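Local coordinates for protein AvrL567-A (PDB 2OPC) that acts as an avirulence protein of the flax rust fungus, probably an effector whose recognition by matching resistance proteins triggers disease resistance in flax, at residues Cys60-His65 / Lys122-Thr127; Gly30-Lys35 / Pro44-Ile49; Arg17-Pro22 / Pro116-Ile121; Glu56-Val61 / Thr79-Met84. All blocks are in the same frame, centred on the assembly; numbering follows the deposited sequence.

Contact 1: Cys60-His65 / Lys122-Thr127; sequences CVHIAH and KLVPKT. With CO (cobalt (II) ion), chain B.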
loop_
_atom_site.group_PDB
_atom_site.type_symbol
_atom_site.label_atom_id
_atom_site.label_comp_id
_atom_site.label_asym_id
_atom_site.label_seq_id
_atom_site.Cartn_x
_atom_site.Cartn_y
_atom_site.Cartn_z
ATOM N N CYS A 60 6.496 -6.789 4.197
ATOM C CA CYS A 60 5.061 -6.951 4.337
ATOM C C CYS A 60 4.398 -5.575 4.194
ATOM O O CYS A 60 4.893 -4.588 4.775
ATOM C CB CYS A 60 4.857 -7.517 5.748
ATOM S SG CYS A 60 3.174 -8.117 6.102
ATOM N N VAL A 61 3.279 -5.526 3.445
ATOM C CA VAL A 61 2.557 -4.244 3.216
ATOM C C VAL A 61 1.455 -4.160 4.250
ATOM O O VAL A 61 0.495 -4.957 4.199
ATOM C CB VAL A 61 1.984 -4.170 1.804
ATOM C CG1 VAL A 61 1.318 -2.828 1.571
ATOM C CG2 VAL A 61 3.081 -4.396 0.791
ATOM N N HIS A 62 1.620 -3.254 5.198
ATOM C CA HIS A 62 0.626 -3.062 6.248
ATOM C C HIS A 62 -0.359 -1.996 5.821
ATOM O O HIS A 62 0.006 -0.986 5.203
ATOM C CB HIS A 62 1.329 -2.704 7.571
ATOM C CG HIS A 62 1.959 -3.898 8.231
ATOM N ND1 HIS A 62 2.336 -3.942 9.558
ATOM C CD2 HIS A 62 2.176 -5.141 7.727
ATOM C CE1 HIS A 62 2.816 -5.153 9.817
ATOM N NE2 HIS A 62 2.719 -5.893 8.731
ATOM N N ILE A 63 -1.615 -2.246 6.191
ATOM C CA ILE A 63 -2.715 -1.323 5.887
ATOM C C ILE A 63 -3.550 -1.136 7.158
ATOM O O ILE A 63 -3.821 -2.101 7.874
ATOM C CB ILE A 63 -3.588 -1.862 4.719
ATOM C CG1 ILE A 63 -4.669 -0.849 4.320
ATOM C CG2 ILE A 63 -4.195 -3.221 5.029
ATOM C CD1 ILE A 63 -5.188 -1.062 2.914
ATOM N N ALA A 64 -3.931 0.114 7.421
ATOM C CA ALA A 64 -4.765 0.418 8.597
ATOM C C ALA A 64 -6.230 0.162 8.278
ATOM O O ALA A 64 -6.654 0.223 7.118
ATOM C CB ALA A 64 -4.586 1.840 8.995
ATOM N N HIS A 65 -7.004 -0.094 9.327
ATOM C CA HIS A 65 -8.453 -0.129 9.256
ATOM C C HIS A 65 -9.032 1.142 9.890
ATOM O O HIS A 65 -8.523 1.619 10.917
ATOM C CB HIS A 65 -8.994 -1.378 9.980
ATOM C CG HIS A 65 -8.828 -2.642 9.188
ATOM N ND1 HIS A 65 -9.575 -3.777 9.420
ATOM C CD2 HIS A 65 -8.019 -2.926 8.135
ATOM C CE1 HIS A 65 -9.207 -4.715 8.559
ATOM N NE2 HIS A 65 -8.282 -4.218 7.762
ATOM N N LYS A 122 2.027 1.083 4.643
ATOM C CA LYS A 122 3.461 1.206 4.932
ATOM C C LYS A 122 4.106 -0.174 4.760
ATOM O O LYS A 122 3.425 -1.192 4.682
ATOM C CB LYS A 122 3.684 1.709 6.369
ATOM C CG LYS A 122 3.200 0.722 7.436
ATOM C CD LYS A 122 3.368 1.333 8.847
ATOM C CE LYS A 122 2.842 0.386 9.887
ATOM N NZ LYS A 122 3.204 0.907 11.242
ATOM N N LEU A 123 5.430 -0.170 4.722
ATOM C CA LEU A 123 6.182 -1.425 4.698
ATOM C C LEU A 123 6.808 -1.700 6.032
ATOM O O LEU A 123 7.283 -0.791 6.707
ATOM C CB LEU A 123 7.373 -1.304 3.729
ATOM C CG LEU A 123 7.017 -1.015 2.276
ATOM C CD1 LEU A 123 8.314 -0.896 1.442
ATOM C CD2 LEU A 123 6.054 -2.108 1.726
ATOM N N VAL A 124 6.861 -2.988 6.336
ATOM C CA VAL A 124 7.726 -3.466 7.429
ATOM C C VAL A 124 8.528 -4.645 6.865
ATOM O O VAL A 124 8.088 -5.335 5.961
ATOM C CB VAL A 124 6.966 -3.913 8.730
ATOM C CG1 VAL A 124 6.121 -2.766 9.296
ATOM C CG2 VAL A 124 6.098 -5.143 8.531
ATOM N N PRO A 125 9.723 -4.906 7.392
ATOM C CA PRO A 125 10.450 -6.082 6.910
ATOM C C PRO A 125 9.654 -7.388 7.099
ATOM O O PRO A 125 8.947 -7.584 8.110
ATOM C CB PRO A 125 11.737 -6.075 7.759
ATOM C CG PRO A 125 11.901 -4.603 8.097
ATOM C CD PRO A 125 10.488 -4.130 8.378
ATOM N N LYS A 126 9.764 -8.284 6.110
ATOM C CA LYS A 126 9.097 -9.558 6.262
ATOM C C LYS A 126 9.984 -10.430 7.123
ATOM O O LYS A 126 11.041 -10.883 6.731
ATOM C CB LYS A 126 8.773 -10.145 4.891
ATOM C CG LYS A 126 8.091 -11.521 4.894
ATOM C CD LYS A 126 6.669 -11.474 5.358
ATOM C CE LYS A 126 6.100 -12.917 5.294
ATOM N NZ LYS A 126 4.829 -13.052 6.065
ATOM N N THR A 127 9.579 -10.552 8.385
ATOM C CA THR A 127 10.304 -11.373 9.378
ATOM C C THR A 127 9.316 -12.123 10.266
ATOM O O THR A 127 8.095 -11.980 10.105
ATOM C CB THR A 127 11.175 -10.518 10.345
ATOM O OG1 THR A 127 10.327 -9.687 11.150
ATOM C CG2 THR A 127 12.185 -9.648 9.581
ATOM O OXT THR A 127 9.768 -12.908 11.128
HETATM CO CO CO B . 2.985 -7.850 8.389
#

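Contact 2: Gly30-Lys35 / Pro44-Ile49; sequences GLVKVK and PLFKWI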
loop_
_atom_site.group_PDB
_atom_site.type_symbol
_atom_site.label_atom_id
_atom_site.label_comp_id
_atom_site.label_asym_id
_atom_site.label_seq_id
_atom_site.Cartn_x
_atom_site.Cartn_y
_atom_site.Cartn_z
ATOM N N GLY A 30 11.085 4.999 0.689
ATOM C CA GLY A 30 12.094 5.135 -0.355
ATOM C C GLY A 30 12.408 3.866 -1.128
ATOM O O GLY A 30 13.402 3.800 -1.905
ATOM N N LEU A 31 11.561 2.857 -0.961
ATOM C CA LEU A 31 11.867 1.548 -1.515
ATOM C C LEU A 31 10.919 1.106 -2.609
ATOM O O LEU A 31 11.339 0.388 -3.536
ATOM C CB LEU A 31 11.823 0.468 -0.432
ATOM C CG LEU A 31 12.831 0.644 0.720
ATOM C CD1 LEU A 31 12.687 -0.475 1.761
ATOM C CD2 LEU A 31 14.275 0.695 0.232
ATOM N N VAL A 32 9.642 1.438 -2.449
ATOM C CA VAL A 32 8.628 0.907 -3.334
ATOM C C VAL A 32 7.694 2.023 -3.739
ATOM O O VAL A 32 7.170 2.731 -2.869
ATOM C CB VAL A 32 7.840 -0.206 -2.584
ATOM C CG1 VAL A 32 6.693 -0.762 -3.414
ATOM C CG2 VAL A 32 8.764 -1.357 -2.207
ATOM N N LYS A 33 7.509 2.204 -5.039
ATOM C CA LYS A 33 6.479 3.148 -5.505
ATOM C C LYS A 33 5.186 2.396 -5.668
ATOM O O LYS A 33 5.135 1.148 -5.838
ATOM C CB LYS A 33 6.826 3.914 -6.780
ATOM C CG LYS A 33 7.197 3.087 -7.892
ATOM C CD LYS A 33 7.601 3.992 -9.100
ATOM C CE LYS A 33 7.936 3.151 -10.286
ATOM N NZ LYS A 33 7.981 3.930 -11.535
ATOM N N VAL A 34 4.098 3.177 -5.553
ATOM C CA VAL A 34 2.735 2.647 -5.514
ATOM C C VAL A 34 1.845 3.412 -6.475
ATOM O O VAL A 34 1.931 4.647 -6.514
ATOM C CB VAL A 34 2.126 2.745 -4.081
ATOM C CG1 VAL A 34 0.836 1.923 -3.963
ATOM C CG2 VAL A 34 3.124 2.289 -3.033
ATOM N N LYS A 35 0.984 2.710 -7.211
ATOM C CA LYS A 35 -0.040 3.386 -8.030
ATOM C C LYS A 35 -1.314 2.551 -7.928
ATOM O O LYS A 35 -1.299 1.469 -7.339
ATOM C CB LYS A 35 0.400 3.514 -9.513
ATOM C CG LYS A 35 0.426 2.171 -10.249
ATOM C CD LYS A 35 0.711 2.373 -11.725
ATOM C CE LYS A 35 0.650 1.028 -12.453
ATOM N NZ LYS A 35 0.799 1.230 -13.944
ATOM N N PRO A 44 -3.818 -1.437 -4.820
ATOM C CA PRO A 44 -2.555 -0.807 -5.187
ATOM C C PRO A 44 -1.654 -1.779 -5.919
ATOM O O PRO A 44 -1.725 -2.982 -5.712
ATOM C CB PRO A 44 -1.913 -0.479 -3.842
ATOM C CG PRO A 44 -2.484 -1.466 -2.892
ATOM C CD PRO A 44 -3.875 -1.793 -3.382
ATOM N N LEU A 45 -0.807 -1.235 -6.795
ATOM C CA LEU A 45 0.267 -1.966 -7.470
ATOM C C LEU A 45 1.594 -1.348 -7.053
ATOM O O LEU A 45 1.640 -0.164 -6.742
ATOM C CB LEU A 45 0.156 -1.903 -9.007
ATOM C CG LEU A 45 -1.164 -2.476 -9.561
ATOM C CD1 LEU A 45 -1.189 -2.343 -11.059
ATOM C CD2 LEU A 45 -1.426 -3.952 -9.187
ATOM N N PHE A 46 2.666 -2.163 -7.069
ATOM C CA PHE A 46 3.950 -1.814 -6.447
ATOM C C PHE A 46 5.078 -2.052 -7.425
ATOM O O PHE A 46 5.040 -2.943 -8.246
ATOM C CB PHE A 46 4.153 -2.695 -5.229
ATOM C CG PHE A 46 3.085 -2.534 -4.221
ATOM C CD1 PHE A 46 3.149 -1.506 -3.252
ATOM C CD2 PHE A 46 2.021 -3.438 -4.177
ATOM C CE1 PHE A 46 2.149 -1.370 -2.301
ATOM C CE2 PHE A 46 0.975 -3.290 -3.236
ATOM C CZ PHE A 46 1.056 -2.269 -2.268
ATOM N N LYS A 47 6.105 -1.215 -7.321
ATOM C CA LYS A 47 7.337 -1.412 -8.076
ATOM C C LYS A 47 8.556 -0.993 -7.260
ATOM O O LYS A 47 8.601 0.110 -6.714
ATOM C CB LYS A 47 7.290 -0.630 -9.391
ATOM C CG LYS A 47 8.258 -1.136 -10.448
ATOM C CD LYS A 47 7.808 -0.738 -11.844
ATOM C CE LYS A 47 8.985 -0.662 -12.803
ATOM N NZ LYS A 47 8.556 -0.292 -14.181
ATOM N N TRP A 48 9.541 -1.881 -7.182
ATOM C CA TRP A 48 10.744 -1.632 -6.398
ATOM C C TRP A 48 11.631 -0.599 -7.074
ATOM O O TRP A 48 11.977 -0.764 -8.252
ATOM C CB TRP A 48 11.526 -2.941 -6.276
ATOM C CG TRP A 48 12.781 -2.808 -5.470
ATOM C CD1 TRP A 48 14.053 -2.601 -5.960
ATOM C CD2 TRP A 48 12.904 -2.879 -4.036
ATOM N NE1 TRP A 48 14.937 -2.547 -4.919
ATOM C CE2 TRP A 48 14.264 -2.704 -3.731
ATOM C CE3 TRP A 48 12.000 -3.100 -2.978
ATOM C CZ2 TRP A 48 14.746 -2.735 -2.435
ATOM C CZ3 TRP A 48 12.470 -3.135 -1.695
ATOM C CH2 TRP A 48 13.840 -2.942 -1.412
ATOM N N ILE A 49 12.007 0.425 -6.298
ATOM C CA ILE A 49 12.898 1.535 -6.780
ATOM C C ILE A 49 13.957 1.826 -5.730
ATOM O O ILE A 49 14.498 2.955 -5.677
ATOM C CB ILE A 49 12.161 2.830 -7.080
ATOM C CG1 ILE A 49 11.312 3.244 -5.889
ATOM C CG2 ILE A 49 11.380 2.656 -8.361
ATOM C CD1 ILE A 49 11.038 4.711 -5.798
HETATM O O HOH W 1 14.196 5.663 -4.146
#

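Contact 3: Arg17-Pro22 / Pro116-Ile121; sequences RFYRSP and PDYIKI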
loop_
_atom_site.group_PDB
_atom_site.type_symbol
_atom_site.label_atom_id
_atom_site.label_comp_id
_atom_site.label_asym_id
_atom_site.label_seq_id
_atom_site.Cartn_x
_atom_site.Cartn_y
_atom_site.Cartn_z
ATOM N N ARG A 17 -0.318 8.187 3.540
ATOM C CA ARG A 17 -1.648 8.311 2.929
ATOM C C ARG A 17 -1.589 8.105 1.421
ATOM O O ARG A 17 -0.766 8.718 0.719
ATOM C CB ARG A 17 -2.231 9.682 3.225
ATOM C CG ARG A 17 -2.409 9.916 4.709
ATOM C CD ARG A 17 -3.203 11.224 4.892
ATOM N NE ARG A 17 -3.500 11.530 6.283
ATOM C CZ ARG A 17 -4.270 12.549 6.665
ATOM N NH1 ARG A 17 -4.821 13.329 5.741
ATOM N NH2 ARG A 17 -4.500 12.758 7.951
ATOM N N PHE A 18 -2.450 7.231 0.926
ATOM C CA PHE A 18 -2.537 7.003 -0.521
ATOM C C PHE A 18 -3.987 7.294 -0.905
ATOM O O PHE A 18 -4.909 6.568 -0.524
ATOM C CB PHE A 18 -2.110 5.554 -0.824
ATOM C CG PHE A 18 -2.139 5.176 -2.297
ATOM C CD1 PHE A 18 -1.624 6.041 -3.244
ATOM C CD2 PHE A 18 -2.680 3.952 -2.705
ATOM C CE1 PHE A 18 -1.610 5.679 -4.585
ATOM C CE2 PHE A 18 -2.681 3.592 -4.087
ATOM C CZ PHE A 18 -2.139 4.496 -4.989
ATOM N N TYR A 19 -4.146 8.402 -1.643
ATOM C CA TYR A 19 -5.473 8.930 -1.933
ATOM C C TYR A 19 -6.228 8.198 -3.046
ATOM O O TYR A 19 -5.621 7.729 -3.988
ATOM C CB TYR A 19 -5.374 10.439 -2.222
ATOM C CG TYR A 19 -5.249 11.227 -0.943
ATOM C CD1 TYR A 19 -6.382 11.640 -0.254
ATOM C CD2 TYR A 19 -4.004 11.487 -0.380
ATOM C CE1 TYR A 19 -6.286 12.344 0.964
ATOM C CE2 TYR A 19 -3.889 12.207 0.839
ATOM C CZ TYR A 19 -5.035 12.603 1.497
ATOM O OH TYR A 19 -4.952 13.304 2.686
ATOM N N ARG A 20 -7.555 8.089 -2.925
ATOM C CA ARG A 20 -8.416 7.442 -3.918
ATOM C C ARG A 20 -8.734 8.417 -5.034
ATOM O O ARG A 20 -9.870 8.711 -5.338
ATOM C CB ARG A 20 -9.674 6.954 -3.260
ATOM C CG ARG A 20 -9.400 5.865 -2.218
ATOM C CD ARG A 20 -9.818 4.573 -2.817
ATOM N NE ARG A 20 -11.267 4.418 -2.877
ATOM C CZ ARG A 20 -11.894 3.283 -3.191
ATOM N NH1 ARG A 20 -11.090 2.220 -3.490
ATOM N NH2 ARG A 20 -13.285 3.213 -3.210
ATOM N N SER A 21 -7.648 8.881 -5.647
ATOM C CA SER A 21 -7.692 9.574 -6.951
ATOM C C SER A 21 -6.954 8.646 -7.902
ATOM O O SER A 21 -5.881 8.173 -7.562
ATOM C CB SER A 21 -6.890 10.860 -6.834
ATOM O OG SER A 21 -6.562 11.366 -8.114
ATOM N N PRO A 22 -7.510 8.373 -9.081
ATOM C CA PRO A 22 -6.927 7.328 -9.922
ATOM C C PRO A 22 -5.494 7.575 -10.338
ATOM O O PRO A 22 -4.798 6.609 -10.638
ATOM C CB PRO A 22 -7.852 7.284 -11.139
ATOM C CG PRO A 22 -9.194 7.663 -10.559
ATOM C CD PRO A 22 -8.820 8.814 -9.611
ATOM N N PRO A 116 -10.938 13.478 -1.976
ATOM C CA PRO A 116 -10.996 12.022 -1.941
ATOM C C PRO A 116 -10.639 11.416 -0.578
ATOM O O PRO A 116 -9.891 11.968 0.204
ATOM C CB PRO A 116 -9.952 11.599 -2.997
ATOM C CG PRO A 116 -9.946 12.712 -3.942
ATOM C CD PRO A 116 -10.059 13.959 -3.063
ATOM N N ASP A 117 -11.152 10.231 -0.350
ATOM C CA ASP A 117 -10.697 9.422 0.786
ATOM C C ASP A 117 -9.254 8.966 0.547
ATOM O O ASP A 117 -8.732 9.112 -0.541
ATOM C CB ASP A 117 -11.442 8.124 0.829
ATOM C CG ASP A 117 -12.843 8.251 1.096
ATOM O OD1 ASP A 117 -13.276 9.347 1.626
ATOM O OD2 ASP A 117 -13.528 7.195 0.784
ATOM N N TYR A 118 -8.652 8.372 1.581
ATOM C CA TYR A 118 -7.323 7.755 1.438
ATOM C C TYR A 118 -7.296 6.442 2.216
ATOM O O TYR A 118 -8.075 6.182 3.114
ATOM C CB TYR A 118 -6.195 8.696 1.919
ATOM C CG TYR A 118 -6.320 9.139 3.354
ATOM C CD1 TYR A 118 -5.623 8.485 4.365
ATOM C CD2 TYR A 118 -7.167 10.188 3.724
ATOM C CE1 TYR A 118 -5.733 8.870 5.683
ATOM C CE2 TYR A 118 -7.272 10.588 5.066
ATOM C CZ TYR A 118 -6.561 9.929 6.044
ATOM O OH TYR A 118 -6.681 10.302 7.387
ATOM N N ILE A 119 -6.312 5.606 1.834
ATOM C CA ILE A 119 -5.916 4.461 2.669
ATOM C C ILE A 119 -4.560 4.815 3.289
ATOM O O ILE A 119 -3.868 5.738 2.890
ATOM C CB ILE A 119 -5.826 3.123 1.869
ATOM C CG1 ILE A 119 -4.687 3.127 0.819
ATOM C CG2 ILE A 119 -7.185 2.831 1.214
ATOM C CD1 ILE A 119 -4.558 1.783 0.108
ATOM N N LYS A 120 -4.254 4.075 4.359
ATOM C CA LYS A 120 -2.945 4.219 5.062
ATOM C C LYS A 120 -2.155 2.946 4.884
ATOM O O LYS A 120 -2.582 1.893 5.365
ATOM C CB LYS A 120 -3.170 4.445 6.555
ATOM C CG LYS A 120 -3.870 5.751 6.921
ATOM C CD LYS A 120 -4.014 5.842 8.487
ATOM C CE LYS A 120 -4.831 7.004 8.908
ATOM N NZ LYS A 120 -4.771 7.082 10.385
ATOM N N ILE A 121 -0.983 3.072 4.242
ATOM C CA ILE A 121 -0.133 1.882 3.955
ATOM C C ILE A 121 1.306 2.170 4.331
ATOM O O ILE A 121 1.758 3.311 4.385
ATOM C CB ILE A 121 -0.234 1.413 2.478
ATOM C CG1 ILE A 121 0.026 2.589 1.524
ATOM C CG2 ILE A 121 -1.605 0.765 2.262
ATOM C CD1 ILE A 121 0.017 2.189 -0.000
HETATM O O HOH W 2 -13.286 6.418 -1.709
#

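Contact 4: Glu56-Val61 / Thr79-Met84; sequences ELHFCV and TVNSNM. With CO (cobalt (II) ion), chain B.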
loop_
_atom_site.group_PDB
_atom_site.type_symbol
_atom_site.label_atom_id
_atom_site.label_comp_id
_atom_site.label_asym_id
_atom_site.label_seq_id
_atom_site.Cartn_x
_atom_site.Cartn_y
_atom_site.Cartn_z
ATOM N N GLU A 56 17.554 -11.024 -2.614
ATOM C CA GLU A 56 16.162 -10.559 -2.668
ATOM C C GLU A 56 15.647 -10.221 -1.267
ATOM O O GLU A 56 15.763 -11.013 -0.330
ATOM C CB GLU A 56 15.251 -11.597 -3.346
ATOM C CG GLU A 56 13.825 -11.102 -3.659
ATOM C CD GLU A 56 12.901 -12.232 -4.106
ATOM O OE1 GLU A 56 13.290 -13.420 -3.943
ATOM O OE2 GLU A 56 11.793 -11.931 -4.617
ATOM N N LEU A 57 15.067 -9.034 -1.134
ATOM C CA LEU A 57 14.498 -8.605 0.145
ATOM C C LEU A 57 12.980 -8.553 0.035
ATOM O O LEU A 57 12.433 -8.114 -0.978
ATOM C CB LEU A 57 15.006 -7.215 0.561
ATOM C CG LEU A 57 16.485 -6.890 0.787
ATOM C CD1 LEU A 57 16.663 -5.398 0.986
ATOM C CD2 LEU A 57 16.995 -7.673 1.996
ATOM N N HIS A 58 12.303 -8.918 1.124
ATOM C CA HIS A 58 10.851 -8.995 1.180
ATOM C C HIS A 58 10.343 -8.105 2.280
ATOM O O HIS A 58 10.961 -7.989 3.337
ATOM C CB HIS A 58 10.378 -10.431 1.467
ATOM C CG HIS A 58 10.582 -11.370 0.316
ATOM N ND1 HIS A 58 11.786 -11.988 0.046
ATOM C CD2 HIS A 58 9.718 -11.787 -0.637
ATOM C CE1 HIS A 58 11.658 -12.737 -1.039
ATOM N NE2 HIS A 58 10.409 -12.639 -1.466
ATOM N N PHE A 59 9.203 -7.494 2.007
ATOM C CA PHE A 59 8.530 -6.588 2.948
ATOM C C PHE A 59 7.062 -6.932 3.011
ATOM O O PHE A 59 6.440 -7.254 1.991
ATOM C CB PHE A 59 8.694 -5.131 2.477
ATOM C CG PHE A 59 10.117 -4.692 2.490
ATOM C CD1 PHE A 59 10.666 -4.092 3.636
ATOM C CD2 PHE A 59 10.960 -5.010 1.418
ATOM C CE1 PHE A 59 12.021 -3.760 3.696
ATOM C CE2 PHE A 59 12.324 -4.684 1.480
ATOM C CZ PHE A 59 12.826 -4.064 2.627
ATOM N N CYS A 60 6.496 -6.789 4.197
ATOM C CA CYS A 60 5.061 -6.951 4.337
ATOM C C CYS A 60 4.398 -5.575 4.194
ATOM O O CYS A 60 4.893 -4.588 4.775
ATOM C CB CYS A 60 4.857 -7.517 5.748
ATOM S SG CYS A 60 3.174 -8.117 6.102
ATOM N N VAL A 61 3.279 -5.526 3.445
ATOM C CA VAL A 61 2.557 -4.244 3.216
ATOM C C VAL A 61 1.455 -4.160 4.250
ATOM O O VAL A 61 0.495 -4.957 4.199
ATOM C CB VAL A 61 1.984 -4.170 1.804
ATOM C CG1 VAL A 61 1.318 -2.828 1.571
ATOM C CG2 VAL A 61 3.081 -4.396 0.791
ATOM N N THR A 79 2.857 -9.282 0.439
ATOM C CA THR A 79 4.267 -8.879 0.458
ATOM C C THR A 79 4.731 -8.336 -0.869
ATOM O O THR A 79 4.147 -8.643 -1.939
ATOM C CB THR A 79 5.187 -10.057 0.840
ATOM O OG1 THR A 79 5.077 -11.069 -0.155
ATOM C CG2 THR A 79 4.828 -10.627 2.196
ATOM N N VAL A 80 5.772 -7.519 -0.792
ATOM C CA VAL A 80 6.476 -7.063 -1.991
ATOM C C VAL A 80 7.950 -7.330 -1.822
ATOM O O VAL A 80 8.401 -7.659 -0.723
ATOM C CB VAL A 80 6.215 -5.573 -2.247
ATOM C CG1 VAL A 80 4.711 -5.328 -2.565
ATOM C CG2 VAL A 80 6.650 -4.710 -1.046
ATOM N N ASN A 81 8.708 -7.274 -2.919
ATOM C CA ASN A 81 10.112 -7.657 -2.845
ATOM C C ASN A 81 10.931 -6.920 -3.880
ATOM O O ASN A 81 10.403 -6.302 -4.802
ATOM C CB ASN A 81 10.206 -9.185 -2.976
ATOM C CG ASN A 81 9.716 -9.692 -4.340
ATOM O OD1 ASN A 81 10.316 -9.396 -5.367
ATOM N ND2 ASN A 81 8.597 -10.443 -4.352
ATOM N N SER A 82 12.241 -7.015 -3.718
ATOM C CA SER A 82 13.160 -6.288 -4.575
ATOM C C SER A 82 13.273 -6.889 -5.980
ATOM O O SER A 82 13.934 -6.295 -6.835
ATOM C CB SER A 82 14.532 -6.175 -3.897
ATOM O OG SER A 82 15.042 -7.429 -3.518
ATOM N N ASN A 83 12.612 -8.013 -6.239
ATOM C CA ASN A 83 12.574 -8.518 -7.617
ATOM C C ASN A 83 11.418 -7.927 -8.402
ATOM O O ASN A 83 11.261 -8.196 -9.590
ATOM C CB ASN A 83 12.569 -10.059 -7.695
ATOM C CG ASN A 83 13.893 -10.645 -7.337
ATOM O OD1 ASN A 83 14.926 -9.988 -7.427
ATOM N ND2 ASN A 83 13.877 -11.901 -6.933
ATOM N N MET A 84 10.639 -7.040 -7.769
ATOM C CA MET A 84 9.556 -6.339 -8.459
ATOM C C MET A 84 10.054 -5.039 -9.097
ATOM O O MET A 84 9.384 -3.992 -9.038
ATOM C CB MET A 84 8.427 -6.024 -7.449
ATOM C CG MET A 84 7.749 -7.283 -6.975
ATOM S SD MET A 84 6.548 -6.846 -5.706
ATOM C CE MET A 84 5.645 -8.377 -5.541
HETATM CO CO CO B . 2.985 -7.850 8.389
#

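Contact 1: Cys60-His65 / Lys122-Thr127
V124 lays its CG2 methyl over one face of the H62 imidazole. This is a CH-pi contact, with CG2 3.7 Å from the ring centroid and 25° off the ring normal. The methyl lies toward the rim and comes within 3.5 Å of H62 NE2. It also touches C60, with V124 CG2 3.9 Å from C60 CB. Cobalt bridges H62 NE2 at 2.0 Å and C60 SG at 2.3 Å, and one more ligand comes from outside these segments. With chi1 at -169° the sulfur turns away from the backbone N and ends at the edge of the H62 ring, in its plane. Cobalt was used for crystallisation and phasing, so a natural metal role is not established. K122 CG lies 3.9 Å from H62 CB, while K122 NZ is held by the carbonyl O of E13.

The backbone pairing sets C60 and H62 on the same face. C60 with V124 and H62 with K122 are antiparallel hydrogen-bonded pairs. V61 and L123, between them, are a non-hydrogen-bonded pair on the other face, where both touch V80. The two strands are the central pair of the four-stranded sheet, flanked by strands 16-19 and 75-81.

Contact 2: Gly30-Lys35 / Pro44-Ile49
V32-K35 and P44-W48 are the paired arms of an antiparallel beta hairpin in the three-stranded sheet. K33 with K47 and K35 with L45 are hydrogen-bonded pairs. V32 with W48 and V34 with F46 are non-hydrogen-bonded pairs, and these four side chains share the buried face. There V32 is wedged between two rings. Its CG1 methyl meets the edge of the F46 ring, 3.6 Å from F46 CD1. Its CG2 lies 3.8 Å from W48 CE3. With chi1 at 176°, V32 turns CG1 to F46 and CG2 to W48. V34 CG2 also reaches F46, 3.8 Å from CD1, and V34 CG1 packs on P44 CB. V80 and V61 touch F46 from the facing sheet.

On the other face K33 and K47 run side by side through their carbons. K33 NZ and K47 NZ are 5.0 Å apart, so their like charges probably disfavour closer approach. W88 touches both lysines.

I49 N donates to L31 O (2.8 Å, 171° at the hydrogen) from 35° above the carbonyl plane, and that oxygen also lies over one face of the W48 indole. Water 1 donates to G30 O at 3.0 Å and to I49 O at 3.1 Å.

Contact 3: Arg17-Pro22 / Pro116-Ile121
R17 lays its guanidinium flat on the phenol ring of Y118. The planes are 10° apart and the centres 4.2 Å apart. Extended from CG to NE, the chain passes from the Y118 CD1 side of the ring to the hydroxyl. A salt bridge from R17 NH1 to D111 helps fix the group. Y19 lies alongside Y118, with Y19 CE1 3.6 Å from Y118 CD2 and the ring planes oblique. Y118 CB covers one face of the Y19 ring, while P116 O meets that ring at its edge.

R17, Y19 and Y118 lie on an edge strand, 16-19, and its antiparallel neighbour, 118-125. F18 and I119 form the hydrogen-bonded pair. They point to the opposite face, where F18 CB is 3.9 Å from I119 CG1 and the F18 ring stacks on W36 of the other sheet.

Past the strand, R20 centres an inverse gamma turn. R20 N donates almost straight to D117 O (2.8 Å, 177°). Water 2 accepts from R20 NE and donates to D117 OD2 at 2.6 Å.

Contact 4: Glu56-Val61 / Thr79-Met84
L57 N donates to S82 OG at 2.9 Å and 173°, at the open end of the hairpin of strands 58-63 and 75-81. S82 N donates to L57 O in return, in the carbonyl plane. S82 OG lies between its backbone N and carbonyl carbon (chi1 55°), which turns it to L57 N. F59 and V80 are the hydrogen-bonded pair and exchange two backbone bonds. N81 opens a type I turn that ends at M84. N83 N donates to N81 OD1 at 2.8 Å on a lone pair, making an Asx turn.

The apolar pairs lie on one face. The V61 and V80 side chains cross at about a right angle, with V61 CG2 3.8 Å from V80 CG1. V80 CG2 touches F59 CB at 4.1 Å.

On the other face N81 makes a CH-pi contact. Its CB sits over one face of the H58 ring, 3.8 Å from the centroid.

E56 brings its extended chain across the turn. Its carboxylate stands nearly upright to the N81 amide, at 82°. E56 OE2 is 3.0 Å from N81 OD1, and both are acceptors. N83 ND2 lies 3.1 Å from E56 OE2, but at a poor angle for a bond. The Asx bond is consistent with OD1 facing E56. The close oxygens would probably make the E56 carboxylate somewhat easier to protonate.

Overall arrangement
From the N terminus, segment 17-22 comes first among the contacts. It waits almost to the end for its partner, so contact 3 closes the longest loop. Inside that loop contact 2 closes first, as a local hairpin of the three-stranded sheet. Contact 4 follows in series, as a hairpin of the four-stranded sheet. Contact 1 opens from the same strand as contact 4 but ends beyond contact 3, so contacts 1 and 3 cross. Strand 118-125 serves both and joins strand 16-19 to strand 58-63. Contacts 1, 3 and 4 thus tie one sheet together. Contact 2 packs against all three across the interior of the beta sandwich, through L123, F18 and F59.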